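Local coordinates for protein C-glycoside 3-oxidase (Microbacterium trichothecenolyticum, PDB 7DVE) that oxidises the C3 hydroxyl of the sugar in C-glycosides such as isoorientin and mangiferin, using FAD and molecular oxygen and releasing hydrogen peroxide, at residues G18-T23 against V269-A274; K55-A60 against A64-R69; R92-T97 against S351-A356; S118-V121 against A125-W128; H203-D206 against L210-S213. All coordinates share one frame; numbering follows the deposited sequence.

Contact 1 (G18-T23 against V269-A274); sequences GPAGAT and VVAADA. With FAD (flavin-adenine dinucleotide), chain C.
A psi of 65° swings the Ala271 carbonyl out of the extended course of its strand, so that its O meets a water, while Gly21 is already helical (psi -41°). The Ala271 methyl approaches the first turn of the helix that begins at Pro19: CB lies 3.4 Å from Gly21 N, and beside it meets Ala20 CB methyl to methyl at 3.8 Å. A CB on Gly21 would lie 3.7 Å from Ala271 CB, in contact but not in collision. No direct hydrogen bond joins the two segments; a water bridges them. It accepts from Gly21 N at 3.1 Å and donates to Ala271 O at 2.9 Å. It also lies 2.5 Å from FAD O1P, a very short and therefore somewhat doubtful distance, and Gly18 N adds a weak bond. Ala20 N also points at FAD O1P, a weak bond of 3.4 Å, while Gly18 CA sits where any CB would collide with that oxygen. Beyond Ala271, the Ala272 methyl touches the adenine at FAD N7A (3.3 Å). Such a glycine-rich turn on the pyrophosphate is consistent with the GxGxxG, Rossmann-type dinucleotide-binding motif expected of a GMC oxidoreductase.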
# COMPACT_ATOMS: atom_id res chain seq x y z
N GLY A 18 7.99 1.88 -4.65
CA GLY A 18 7.36 1.22 -3.54
C GLY A 18 7.33 -0.28 -3.75
O GLY A 18 7.91 -0.79 -4.72
N PRO A 19 6.66 -1.02 -2.87
CA PRO A 19 6.73 -2.50 -2.92
C PRO A 19 6.32 -3.12 -4.25
O PRO A 19 6.76 -4.23 -4.54
CB PRO A 19 5.78 -2.93 -1.80
CG PRO A 19 5.70 -1.73 -0.87
CD PRO A 19 5.89 -0.52 -1.72
N ALA A 20 5.51 -2.44 -5.07
CA ALA A 20 5.09 -3.04 -6.34
C ALA A 20 6.21 -2.98 -7.38
O ALA A 20 6.58 -4.00 -7.99
CB ALA A 20 3.83 -2.34 -6.85
N GLY A 21 6.76 -1.78 -7.60
CA GLY A 21 7.91 -1.67 -8.48
C GLY A 21 9.09 -2.48 -7.98
O GLY A 21 9.78 -3.15 -8.76
N ALA A 22 9.31 -2.46 -6.65
CA ALA A 22 10.37 -3.28 -6.07
C ALA A 22 10.13 -4.76 -6.31
O ALA A 22 11.08 -5.51 -6.52
CB ALA A 22 10.52 -3.00 -4.57
N THR A 23 8.86 -5.20 -6.28
CA THR A 23 8.61 -6.62 -6.52
C THR A 23 9.07 -7.00 -7.92
O THR A 23 9.73 -8.03 -8.11
CB THR A 23 7.13 -6.94 -6.33
OG1 THR A 23 6.79 -6.84 -4.95
CG2 THR A 23 6.84 -8.38 -6.80
N VAL A 269 6.93 -1.07 -16.73
CA VAL A 269 6.08 -1.40 -15.59
C VAL A 269 5.81 -0.09 -14.88
O VAL A 269 6.76 0.61 -14.49
CB VAL A 269 6.74 -2.44 -14.67
CG1 VAL A 269 5.77 -2.88 -13.55
CG2 VAL A 269 7.24 -3.65 -15.47
N VAL A 270 4.54 0.27 -14.77
CA VAL A 270 4.15 1.49 -14.06
C VAL A 270 3.57 1.05 -12.72
O VAL A 270 2.51 0.41 -12.67
CB VAL A 270 3.17 2.36 -14.85
CG1 VAL A 270 2.85 3.61 -14.07
CG2 VAL A 270 3.74 2.73 -16.21
N ALA A 271 4.27 1.38 -11.65
CA ALA A 271 3.86 1.09 -10.29
C ALA A 271 3.91 2.41 -9.52
O ALA A 271 4.72 2.60 -8.61
CB ALA A 271 4.75 0.02 -9.65
N ALA A 272 3.06 3.33 -9.93
CA ALA A 272 3.13 4.71 -9.45
C ALA A 272 2.04 5.04 -8.43
O ALA A 272 1.79 6.22 -8.18
CB ALA A 272 3.08 5.66 -10.64
N ASP A 273 1.44 4.02 -7.81
CA ASP A 273 0.29 4.04 -6.90
C ASP A 273 -0.98 4.12 -7.72
O ASP A 273 -0.91 4.36 -8.93
CB ASP A 273 0.38 5.14 -5.80
CG ASP A 273 0.01 6.58 -6.28
OD1 ASP A 273 -0.91 6.82 -7.13
OD2 ASP A 273 0.67 7.52 -5.77
N ALA A 274 -2.14 3.92 -7.08
CA ALA A 274 -3.40 3.75 -7.79
C ALA A 274 -3.92 5.01 -8.47
O ALA A 274 -4.88 4.92 -9.25
CB ALA A 274 -4.48 3.23 -6.84
PA FAD C . 3.54 3.51 -3.44
O1A FAD C . 2.81 4.80 -3.42
O2A FAD C . 3.85 2.85 -2.15
O5B FAD C . 4.87 3.86 -4.28
C5B FAD C . 4.74 4.43 -5.58
C4B FAD C . 5.96 5.26 -5.90
O4B FAD C . 5.76 5.73 -7.26
C3B FAD C . 6.02 6.52 -5.02
O3B FAD C . 7.33 6.58 -4.41
C2B FAD C . 5.86 7.63 -6.08
O2B FAD C . 6.66 8.78 -5.77
C1B FAD C . 6.42 6.99 -7.33
N9A FAD C . 5.95 7.71 -8.56
C8A FAD C . 4.65 7.96 -8.78
N7A FAD C . 4.53 8.60 -9.95
C5A FAD C . 5.75 8.75 -10.46
C6A FAD C . 6.16 9.30 -11.62
N6A FAD C . 5.20 9.81 -12.40
N1A FAD C . 7.45 9.35 -11.98
C2A FAD C . 8.39 8.79 -11.11
N3A FAD C . 7.94 8.20 -9.91
C4A FAD C . 6.63 8.20 -9.61
N1 FAD C . -0.77 -0.86 3.64
C2 FAD C . -0.98 -2.16 4.08
O2 FAD C . -1.14 -3.03 3.23
N3 FAD C . -1.02 -2.44 5.45
C4 FAD C . -0.80 -1.41 6.39
O4 FAD C . -0.82 -1.67 7.60
C4X FAD C . -0.59 -0.11 5.93
N5 FAD C . -0.43 0.94 6.78
C5X FAD C . -0.09 2.16 6.28
C6 FAD C . 0.22 3.23 7.14
C7 FAD C . 0.63 4.47 6.66
C7M FAD C . 0.97 5.62 7.64
C8 FAD C . 0.72 4.67 5.29
C8M FAD C . 1.16 6.04 4.74
C9 FAD C . 0.40 3.62 4.42
C9A FAD C . -0.01 2.36 4.90
N10 FAD C . -0.33 1.35 4.07
C10 FAD C . -0.58 0.13 4.55
C1' FAD C . -0.41 1.51 2.59
C2' FAD C . 0.84 1.07 1.82
O2' FAD C . 1.92 1.97 2.14
C3' FAD C . 0.56 1.04 0.28
O3' FAD C . -0.49 0.10 0.00
C4' FAD C . 1.78 0.56 -0.51
O4' FAD C . 2.88 1.41 -0.23
C5' FAD C . 1.49 0.59 -2.03
O5' FAD C . 2.70 0.35 -2.78
P FAD C . 2.92 0.84 -4.30
O1P FAD C . 4.33 0.68 -4.74
O2P FAD C . 1.84 0.20 -5.08
O3P FAD C . 2.75 2.45 -4.35
O HOH W 1 5.96 1.06 -6.54

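Contact 2 (K55-A60 against A64-R69); sequences KNIADA and AHAQRR
Ile57 and Ala66 supply the apolar part of this contact, and they do so with single methyl groups. Ile57 extends its longer branch toward the helix, CG1 lying anti to the carbonyl carbon (chi1 -56°) and CD1 carrying on outward, until CD1 meets Ala66 CB at 3.6 Å. This end of the contact is the more buried one, and the end at Ala60 and Ala64 the more exposed.

Between the two segments the one hydrogen bond is backbone to backbone. Ala64 N donates to Ala60 O over 2.9 Å in a nearly straight bond (173°), the i to i+4 link of the first helical turn. The methyl of Ala64 comes near the same oxygen, with CB 3.5 Å from Ala60 O. Side-chain bonds flank this link. Just ahead, Asp59 is the N-cap residue: its OD2 takes the hydrogen of Glu62 N, one of the amides that the helix itself leaves without an acceptor. Ile57 O, in turn, receives a bond from Arg63 NE, which fastens the incoming loop to the same first turn.

The loop thus leads from strand 37-40 into helix 60-69. Around them, Lys55 and Asn56 pack on Val211 of strand 210-212, Ala66 rests on Val46, and Gln67 faces Pro95.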
# COMPACT_ATOMS: atom_id res chain seq x y z
N LYS A 55 11.45 5.01 10.42
CA LYS A 55 11.76 4.67 11.81
C LYS A 55 13.11 3.96 11.98
O LYS A 55 13.48 3.61 13.11
CB LYS A 55 10.65 3.81 12.38
CG LYS A 55 9.29 4.50 12.46
CD LYS A 55 8.59 4.20 13.80
CE LYS A 55 7.32 5.01 13.93
NZ LYS A 55 6.47 4.43 15.00
N ASN A 56 13.85 3.72 10.90
CA ASN A 56 15.24 3.32 11.03
C ASN A 56 16.14 4.47 11.44
O ASN A 56 17.30 4.22 11.78
CB ASN A 56 15.74 2.73 9.72
CG ASN A 56 15.30 1.31 9.51
OD1 ASN A 56 15.81 0.39 10.16
ND2 ASN A 56 14.35 1.12 8.59
N ILE A 57 15.66 5.70 11.37
CA ILE A 57 16.47 6.89 11.61
C ILE A 57 16.34 7.26 13.08
O ILE A 57 15.23 7.56 13.56
CB ILE A 57 16.04 8.05 10.71
CG1 ILE A 57 16.08 7.66 9.24
CG2 ILE A 57 16.93 9.26 10.97
CD1 ILE A 57 15.31 8.61 8.33
N ALA A 58 17.46 7.28 13.79
CA ALA A 58 17.46 7.47 15.24
C ALA A 58 17.28 8.94 15.62
O ALA A 58 16.61 9.25 16.61
CB ALA A 58 18.75 6.93 15.85
N ASP A 59 17.91 9.85 14.89
CA ASP A 59 17.83 11.26 15.25
C ASP A 59 16.43 11.78 14.93
O ASP A 59 15.92 11.56 13.82
CB ASP A 59 18.89 12.06 14.49
CG ASP A 59 18.80 13.55 14.76
OD1 ASP A 59 19.07 13.97 15.90
OD2 ASP A 59 18.42 14.29 13.83
N ALA A 60 15.79 12.46 15.89
CA ALA A 60 14.42 12.90 15.67
C ALA A 60 14.35 14.00 14.60
O ALA A 60 13.42 14.00 13.79
CB ALA A 60 13.79 13.37 16.98
N ALA A 64 12.18 13.51 11.18
CA ALA A 64 11.18 14.47 10.74
C ALA A 64 11.54 15.04 9.38
O ALA A 64 10.65 15.27 8.55
CB ALA A 64 11.03 15.58 11.78
N HIS A 65 12.83 15.20 9.10
CA HIS A 65 13.26 15.72 7.80
C HIS A 65 13.01 14.72 6.68
O HIS A 65 12.56 15.10 5.59
CB HIS A 65 14.73 16.11 7.86
CG HIS A 65 15.18 16.97 6.72
ND1 HIS A 65 14.40 17.99 6.21
CD2 HIS A 65 16.34 17.00 6.03
CE1 HIS A 65 15.06 18.59 5.24
NE2 HIS A 65 16.24 18.01 5.11
N ALA A 66 13.31 13.44 6.91
CA ALA A 66 12.97 12.41 5.94
C ALA A 66 11.48 12.45 5.60
O ALA A 66 11.07 12.38 4.42
CB ALA A 66 13.37 11.05 6.50
N GLN A 67 10.65 12.55 6.64
CA GLN A 67 9.21 12.66 6.40
C GLN A 67 8.88 13.87 5.53
O GLN A 67 8.20 13.74 4.50
CB GLN A 67 8.48 12.72 7.74
CG GLN A 67 8.69 11.46 8.54
CD GLN A 67 8.06 11.52 9.91
OE1 GLN A 67 8.30 12.44 10.68
NE2 GLN A 67 7.25 10.53 10.22
N ARG A 68 9.37 15.06 5.91
CA ARG A 68 9.01 16.28 5.19
C ARG A 68 9.47 16.22 3.74
O ARG A 68 8.75 16.64 2.83
CB ARG A 68 9.58 17.51 5.89
N ARG A 69 10.66 15.64 3.50
CA ARG A 69 11.16 15.44 2.15
C ARG A 69 10.32 14.46 1.34
O ARG A 69 10.44 14.45 0.11
CB ARG A 69 12.60 14.94 2.19
CG ARG A 69 13.59 15.97 2.64
CD ARG A 69 14.92 15.30 2.84
NE ARG A 69 15.64 15.22 1.57
CZ ARG A 69 16.60 14.34 1.30
NH1 ARG A 69 16.94 13.40 2.18
NH2 ARG A 69 17.21 14.39 0.12

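Contact 3 (R92-T97 against S351-A356); sequences RARPGT and SPVKLA
Arg94 and Val353 cross obliquely, and the arginine reaches over the carbonyl of Pro352 rather than meeting it head-on. Its CG stands anti to the carbonyl carbon and the chain bends at CD (chi3 -87°), which folds the side chain around the Pro352 oxygen: CD comes to 3.1 Å from Pro352 O. NH1 then returns to the same atom, donating to Pro352 O over 3.1 Å. The bond is moderately bent, and the nitrogen lies above the carbonyl plane, 61° out of it, so it does not follow a lone pair. Relative to the guanidinium, the oxygen lies near the edge, 19° out of the plane. Val353 flanks this bond with its CG2, 3.7 Å from Arg94 NH1, in an oblique approach. The other terminal nitrogen, NH2, is bonded to Ala441 O, so the guanidinium spans two backbone carbonyls.

Arg94 also begins a type II turn: its own O accepts from both Thr97 N and Thr97 OG1, the latter at 2.8 Å, and Gly96 takes the positive phi that this turn needs. With an alanine in place of the arginine the Pro352 and Ala441 carbonyls lose this donor, and the 351-356 loop would probably be less firmly tied to the turn.

Pro352 touches FAD on its own account, and Thr97 does so from the turn. Chemically, the link is a cationic donor shared between neutral carbonyls, with no carboxylate in the two segments to pair with it; it probably relies on dipoles rather than on a salt bridge to hold two flavin-lining loops together.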
# COMPACT_ATOMS: atom_id res chain seq x y z
N ARG A 92 -5.86 17.50 6.99
CA ARG A 92 -4.43 17.35 7.25
C ARG A 92 -3.89 15.99 6.79
O ARG A 92 -4.54 14.96 6.96
CB ARG A 92 -4.14 17.50 8.74
CG ARG A 92 -3.72 18.90 9.18
CD ARG A 92 -2.85 18.85 10.42
NE ARG A 92 -1.84 19.90 10.44
CZ ARG A 92 -0.71 19.87 9.75
NH1 ARG A 92 -0.40 18.84 8.98
NH2 ARG A 92 0.14 20.89 9.85
N ALA A 93 -2.67 15.99 6.26
CA ALA A 93 -1.98 14.77 5.87
C ALA A 93 -1.06 14.28 6.99
O ALA A 93 -0.42 15.09 7.67
CB ALA A 93 -1.14 15.02 4.61
N ARG A 94 -1.01 12.96 7.17
CA ARG A 94 -0.05 12.34 8.06
C ARG A 94 1.37 12.66 7.60
O ARG A 94 1.62 12.79 6.40
CB ARG A 94 -0.22 10.83 8.07
CG ARG A 94 -1.20 10.32 9.07
CD ARG A 94 -1.73 9.03 8.54
NE ARG A 94 -2.88 9.22 7.66
CZ ARG A 94 -3.75 8.26 7.38
NH1 ARG A 94 -3.63 7.05 7.90
NH2 ARG A 94 -4.76 8.53 6.55
N PRO A 95 2.33 12.77 8.53
CA PRO A 95 3.73 13.01 8.13
C PRO A 95 4.21 11.97 7.14
O PRO A 95 3.84 10.80 7.22
CB PRO A 95 4.50 12.95 9.46
CG PRO A 95 3.46 12.78 10.57
CD PRO A 95 2.11 12.99 9.97
N GLY A 96 5.01 12.41 6.18
CA GLY A 96 5.47 11.56 5.11
C GLY A 96 4.52 11.44 3.93
O GLY A 96 4.84 10.74 2.96
N THR A 97 3.36 12.08 3.97
CA THR A 97 2.41 12.03 2.88
C THR A 97 1.90 13.44 2.58
O THR A 97 2.10 14.37 3.37
CB THR A 97 1.22 11.12 3.18
OG1 THR A 97 0.36 11.76 4.13
CG2 THR A 97 1.67 9.80 3.72
N SER A 351 -0.24 2.04 14.93
CA SER A 351 -1.48 2.40 14.26
C SER A 351 -1.20 3.40 13.14
O SER A 351 -0.32 4.24 13.27
CB SER A 351 -2.48 3.00 15.25
OG SER A 351 -3.40 3.87 14.60
N PRO A 352 -1.91 3.33 12.01
CA PRO A 352 -1.69 4.32 10.94
C PRO A 352 -2.31 5.66 11.24
O PRO A 352 -2.03 6.63 10.53
CB PRO A 352 -2.37 3.67 9.72
CG PRO A 352 -3.40 2.76 10.30
CD PRO A 352 -2.82 2.25 11.60
N VAL A 353 -3.15 5.75 12.25
CA VAL A 353 -3.79 6.99 12.63
C VAL A 353 -3.48 7.24 14.09
O VAL A 353 -3.51 6.31 14.91
CB VAL A 353 -5.31 6.93 12.40
CG1 VAL A 353 -5.95 8.20 12.87
CG2 VAL A 353 -5.62 6.68 10.95
N LYS A 354 -3.14 8.48 14.41
CA LYS A 354 -3.05 8.92 15.79
C LYS A 354 -4.44 8.88 16.41
O LYS A 354 -5.31 9.67 16.04
CB LYS A 354 -2.47 10.33 15.84
CG LYS A 354 -2.29 10.89 17.24
CD LYS A 354 -1.02 10.38 17.86
CE LYS A 354 -0.51 11.30 18.96
NZ LYS A 354 -1.64 11.99 19.66
N LEU A 355 -4.67 7.94 17.32
CA LEU A 355 -5.96 7.75 17.98
C LEU A 355 -6.00 8.35 19.37
O LEU A 355 -7.01 8.97 19.75
CB LEU A 355 -6.28 6.25 18.08
CG LEU A 355 -6.40 5.45 16.79
CD1 LEU A 355 -7.07 4.14 17.12
CD2 LEU A 355 -7.22 6.22 15.77
N ALA A 356 -4.92 8.20 20.13
CA ALA A 356 -4.83 8.66 21.51
C ALA A 356 -3.35 8.70 21.89
O ALA A 356 -2.47 8.31 21.12
CB ALA A 356 -5.62 7.75 22.45

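Contact 4 (S118-V121 against A125-W128); sequences SSNV and AAHW. With FAD (flavin-adenine dinucleotide), chain C.
The imidazole of His127 presents its edge to Asn120: NE2 donates to Asn120 OD1 over 3.1 Å, with the oxygen lying in the ring plane. The Ala126 methyl covers one face of that ring, offset toward its rim. The amide stands almost perpendicular to the imidazole, 85° between the planes. The histidine nitrogen lies above the amide carbonyl plane, 54° out of it, and not on a lone pair. Next door, the Trp128 indole carries the Ala125 methyl on one face and turns its edge to the flavin, CE3 lying 3.5 Å from FAD N1. Trp128 CB is closer still, 3.3 Å from FAD C9A.

Asn120 is held in place through its other amide atom. Its CG stands between the backbone N and the carbonyl carbon (chi1 58°), and ND2 donates back to Val121 O at 2.9 Å as well as to Gly123 O; the same nitrogen packs on Ala126 CB at 3.5 Å. A leucine in place of this asparagine would leave His127 NE2 without this acceptor, and the imidazole would probably be freer to turn. Ser118 approaches obliquely, its OG 3.5 Å from His127 CD2, but bonds to Gly96 O. Ser118 and Asn120 are both FAD-binding residues; Asn120 O approaches FAD O3B on the ribose.

The whole loop runs from strand 116-117 toward helix 142-145. Backbone bonds join Ser119 to Ser70, Val121 to Pro44 and Ala126 to Val54, while Ala125 lies against Pro19 at the start of helix 19-31.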
# COMPACT_ATOMS: atom_id res chain seq x y z
N SER A 118 2.78 9.60 -1.28
CA SER A 118 4.16 9.76 -0.82
C SER A 118 5.08 9.82 -2.04
O SER A 118 4.89 9.07 -3.00
CB SER A 118 4.64 8.61 0.10
OG SER A 118 4.00 8.64 1.35
N SER A 119 6.08 10.69 -2.00
CA SER A 119 7.03 10.83 -3.11
C SER A 119 8.43 10.68 -2.54
O SER A 119 9.00 11.65 -2.02
CB SER A 119 6.86 12.17 -3.81
OG SER A 119 5.76 12.13 -4.71
N ASN A 120 8.99 9.47 -2.63
CA ASN A 120 10.28 9.14 -2.03
C ASN A 120 10.67 7.73 -2.44
O ASN A 120 9.83 6.95 -2.89
CB ASN A 120 10.24 9.26 -0.51
CG ASN A 120 9.17 8.36 0.11
OD1 ASN A 120 8.04 8.80 0.37
ND2 ASN A 120 9.53 7.09 0.35
N VAL A 121 11.96 7.41 -2.30
CA VAL A 121 12.38 6.04 -2.55
C VAL A 121 11.80 5.16 -1.44
O VAL A 121 11.89 5.50 -0.26
CB VAL A 121 13.91 5.94 -2.66
CG1 VAL A 121 14.38 4.48 -2.73
CG2 VAL A 121 14.38 6.68 -3.93
N ALA A 125 5.53 2.80 1.57
CA ALA A 125 6.04 1.80 2.50
C ALA A 125 7.22 2.32 3.31
O ALA A 125 7.62 1.65 4.26
CB ALA A 125 6.43 0.52 1.75
N ALA A 126 7.78 3.49 2.98
CA ALA A 126 8.74 4.06 3.92
C ALA A 126 8.06 4.60 5.17
O ALA A 126 8.75 4.97 6.12
CB ALA A 126 9.56 5.16 3.27
N HIS A 127 6.72 4.62 5.19
CA HIS A 127 5.97 5.27 6.25
C HIS A 127 4.85 4.42 6.82
O HIS A 127 4.16 4.88 7.73
CB HIS A 127 5.33 6.58 5.74
CG HIS A 127 6.27 7.44 4.95
ND1 HIS A 127 7.14 8.33 5.55
CD2 HIS A 127 6.48 7.54 3.62
CE1 HIS A 127 7.84 8.94 4.61
NE2 HIS A 127 7.46 8.49 3.44
N TRP A 128 4.62 3.22 6.28
CA TRP A 128 3.42 2.45 6.58
C TRP A 128 3.54 1.74 7.93
O TRP A 128 4.57 1.81 8.60
CB TRP A 128 3.11 1.46 5.46
CG TRP A 128 4.05 0.28 5.32
CD1 TRP A 128 5.37 0.21 5.69
CD2 TRP A 128 3.72 -1.00 4.77
NE1 TRP A 128 5.89 -1.03 5.38
CE2 TRP A 128 4.90 -1.80 4.82
CE3 TRP A 128 2.56 -1.55 4.23
CZ2 TRP A 128 4.93 -3.12 4.36
CZ3 TRP A 128 2.60 -2.87 3.77
CH2 TRP A 128 3.77 -3.63 3.84
PA FAD C . 3.54 3.51 -3.44
O1A FAD C . 2.81 4.80 -3.42
O2A FAD C . 3.85 2.85 -2.15
O5B FAD C . 4.87 3.86 -4.28
C5B FAD C . 4.74 4.43 -5.58
C4B FAD C . 5.96 5.26 -5.90
O4B FAD C . 5.76 5.73 -7.26
C3B FAD C . 6.02 6.52 -5.02
O3B FAD C . 7.33 6.58 -4.41
C2B FAD C . 5.86 7.63 -6.08
O2B FAD C . 6.66 8.78 -5.77
C1B FAD C . 6.42 6.99 -7.33
N9A FAD C . 5.95 7.71 -8.56
C8A FAD C . 4.65 7.96 -8.78
N7A FAD C . 4.53 8.60 -9.95
C5A FAD C . 5.75 8.75 -10.46
C6A FAD C . 6.16 9.30 -11.62
N6A FAD C . 5.20 9.81 -12.40
N1A FAD C . 7.45 9.35 -11.98
C2A FAD C . 8.39 8.79 -11.11
N3A FAD C . 7.94 8.20 -9.91
C4A FAD C . 6.63 8.20 -9.61
N1 FAD C . -0.77 -0.86 3.64
C2 FAD C . -0.98 -2.16 4.08
O2 FAD C . -1.14 -3.03 3.23
N3 FAD C . -1.02 -2.44 5.45
C4 FAD C . -0.80 -1.41 6.39
O4 FAD C . -0.82 -1.67 7.60
C4X FAD C . -0.59 -0.11 5.93
N5 FAD C . -0.43 0.94 6.78
C5X FAD C . -0.09 2.16 6.28
C6 FAD C . 0.22 3.23 7.14
C7 FAD C . 0.63 4.47 6.66
C7M FAD C . 0.97 5.62 7.64
C8 FAD C . 0.72 4.67 5.29
C8M FAD C . 1.16 6.04 4.74
C9 FAD C . 0.40 3.62 4.42
C9A FAD C . -0.01 2.36 4.90
N10 FAD C . -0.33 1.35 4.07
C10 FAD C . -0.58 0.13 4.55
C1' FAD C . -0.41 1.51 2.59
C2' FAD C . 0.84 1.07 1.82
O2' FAD C . 1.92 1.97 2.14
C3' FAD C . 0.56 1.04 0.28
O3' FAD C . -0.49 0.10 0.00
C4' FAD C . 1.78 0.56 -0.51
O4' FAD C . 2.88 1.41 -0.23
C5' FAD C . 1.49 0.59 -2.03
O5' FAD C . 2.70 0.35 -2.78
P FAD C . 2.92 0.84 -4.30
O1P FAD C . 4.33 0.68 -4.74
O2P FAD C . 1.84 0.20 -5.08
O3P FAD C . 2.75 2.45 -4.35

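Contact 5 (H203-D206 against L210-S213); sequences HRRD and LVWS
His203 and Val211 form the hydrogen-bonded antiparallel pair of a beta hairpin, strand 196-204 turning back as strand 210-212. His203 N donates to Val211 O at 2.9 Å, and Val211 N returns a bond to His203 O. From CB outward, the histidine runs beside Val211, pointing the same way. CB passes Ser213 OG at 3.8 Å, and CG turns between the backbone N and the carbonyl carbon (chi1 65°), which swings the ring toward the second strand. ND1 then meets Ser213 OG near the ring plane in a short, nearly straight hydrogen bond of 2.6 Å, in which either atom could be the donor. CE1 comes near both Ser213 OG and Val211 CG1, and CD2 also approaches that methyl. At the outer end of the ring NE2 lies 3.6 Å from Val211 CG1, which sits over one face in a CH-pi contact, 3.9 Å from the ring centroid.

On the opposite face of the hairpin Arg204 pairs with Leu210 at a non-hydrogen-bonded site. Leu210 CD1 touches Arg204 CG at 3.7 Å and also covers one face of the guanidinium, whose NH1 forms a salt bridge with Glu326. Arg205 lays its CG 3.8 Å from Val211 CG1 and carries NH1 on to Asn56 OD1, so the same valine methyl is bordered by an imidazole and an arginine chain. Where the strands are nearest, Leu210 CA points a hydrogen at His203 O, 3.4 Å away.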
# COMPACT_ATOMS: atom_id res chain seq x y z
N HIS A 203 10.89 -6.57 10.60
CA HIS A 203 12.11 -7.32 10.86
C HIS A 203 12.87 -6.66 12.00
O HIS A 203 12.58 -5.53 12.40
CB HIS A 203 13.01 -7.41 9.62
CG HIS A 203 13.56 -6.08 9.18
ND1 HIS A 203 12.87 -5.24 8.33
CD2 HIS A 203 14.70 -5.44 9.50
CE1 HIS A 203 13.58 -4.14 8.14
NE2 HIS A 203 14.69 -4.23 8.84
N ARG A 204 13.86 -7.37 12.51
CA ARG A 204 14.74 -6.85 13.53
C ARG A 204 16.01 -6.29 12.90
O ARG A 204 16.59 -6.90 12.00
CB ARG A 204 15.11 -7.93 14.54
CG ARG A 204 13.91 -8.48 15.26
CD ARG A 204 14.17 -8.76 16.73
NE ARG A 204 12.91 -9.07 17.39
CZ ARG A 204 12.39 -8.37 18.39
NH1 ARG A 204 13.03 -7.35 18.92
NH2 ARG A 204 11.21 -8.73 18.86
N ARG A 205 16.42 -5.12 13.36
CA ARG A 205 17.70 -4.61 12.94
C ARG A 205 18.81 -5.43 13.60
O ARG A 205 18.66 -5.92 14.72
CB ARG A 205 17.80 -3.13 13.30
CG ARG A 205 16.74 -2.26 12.59
CD ARG A 205 16.48 -0.96 13.35
NE ARG A 205 17.74 -0.30 13.68
CZ ARG A 205 18.49 0.34 12.80
NH1 ARG A 205 18.09 0.52 11.55
NH2 ARG A 205 19.68 0.82 13.18
N ASP A 206 19.92 -5.61 12.87
CA ASP A 206 21.05 -6.35 13.43
C ASP A 206 21.40 -5.89 14.83
O ASP A 206 21.86 -6.69 15.65
CB ASP A 206 22.29 -6.24 12.54
CG ASP A 206 22.09 -6.83 11.18
OD1 ASP A 206 21.05 -7.50 10.94
OD2 ASP A 206 22.95 -6.59 10.32
N LEU A 210 13.07 -4.01 16.51
CA LEU A 210 12.00 -4.27 15.55
C LEU A 210 11.63 -3.01 14.76
O LEU A 210 11.55 -1.93 15.34
CB LEU A 210 10.78 -4.75 16.31
CG LEU A 210 9.80 -5.73 15.69
CD1 LEU A 210 10.53 -6.97 15.19
CD2 LEU A 210 8.74 -6.10 16.73
N VAL A 211 11.36 -3.16 13.45
CA VAL A 211 11.04 -2.04 12.57
C VAL A 211 10.33 -2.54 11.31
O VAL A 211 10.55 -3.66 10.86
CB VAL A 211 12.32 -1.23 12.23
CG1 VAL A 211 13.22 -2.03 11.28
CG2 VAL A 211 11.93 0.13 11.62
N TRP A 212 9.48 -1.68 10.73
CA TRP A 212 8.70 -2.04 9.54
C TRP A 212 9.60 -2.27 8.32
O TRP A 212 10.64 -1.62 8.14
CB TRP A 212 7.68 -0.94 9.20
CG TRP A 212 6.78 -0.57 10.35
CD1 TRP A 212 6.68 0.65 10.95
CD2 TRP A 212 5.87 -1.43 11.05
NE1 TRP A 212 5.78 0.60 12.00
CE2 TRP A 212 5.26 -0.66 12.07
CE3 TRP A 212 5.52 -2.79 10.93
CZ2 TRP A 212 4.31 -1.19 12.95
CZ3 TRP A 212 4.58 -3.31 11.80
CH2 TRP A 212 3.98 -2.51 12.80
N SER A 213 9.18 -3.20 7.47
CA SER A 213 9.89 -3.62 6.27
C SER A 213 9.24 -3.01 5.03
O SER A 213 8.01 -2.98 4.92
CB SER A 213 9.86 -5.15 6.15
OG SER A 213 10.59 -5.77 7.19

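Contacts 1 and 4 touch FAD, contact 1 at the pyrophosphate and adenine, contact 4 from the ribose to the flavin; their centres are about 12 Å apart, and Pro19 CG meets Ala125 CB at 3.5 Å. Contact 3 joins contact 4 where Ser118 OG approaches Gly96 O (2.8 Å), and its Pro352 side chain lies about 7 Å from that of His444, the probable proton acceptor. Contact 5 reaches the flavin side through Trp128 NE1 and Ser213 O, 2.9 Å apart. Contact 2 is more peripheral, touching contact 5 through Asn56 OD1 and Arg205 NH1 (2.7 Å) and contact 3 through Gln67 NE2 and Pro95 CB (3.7 Å); the Ala66 side chain remains about 13 Å from FAD.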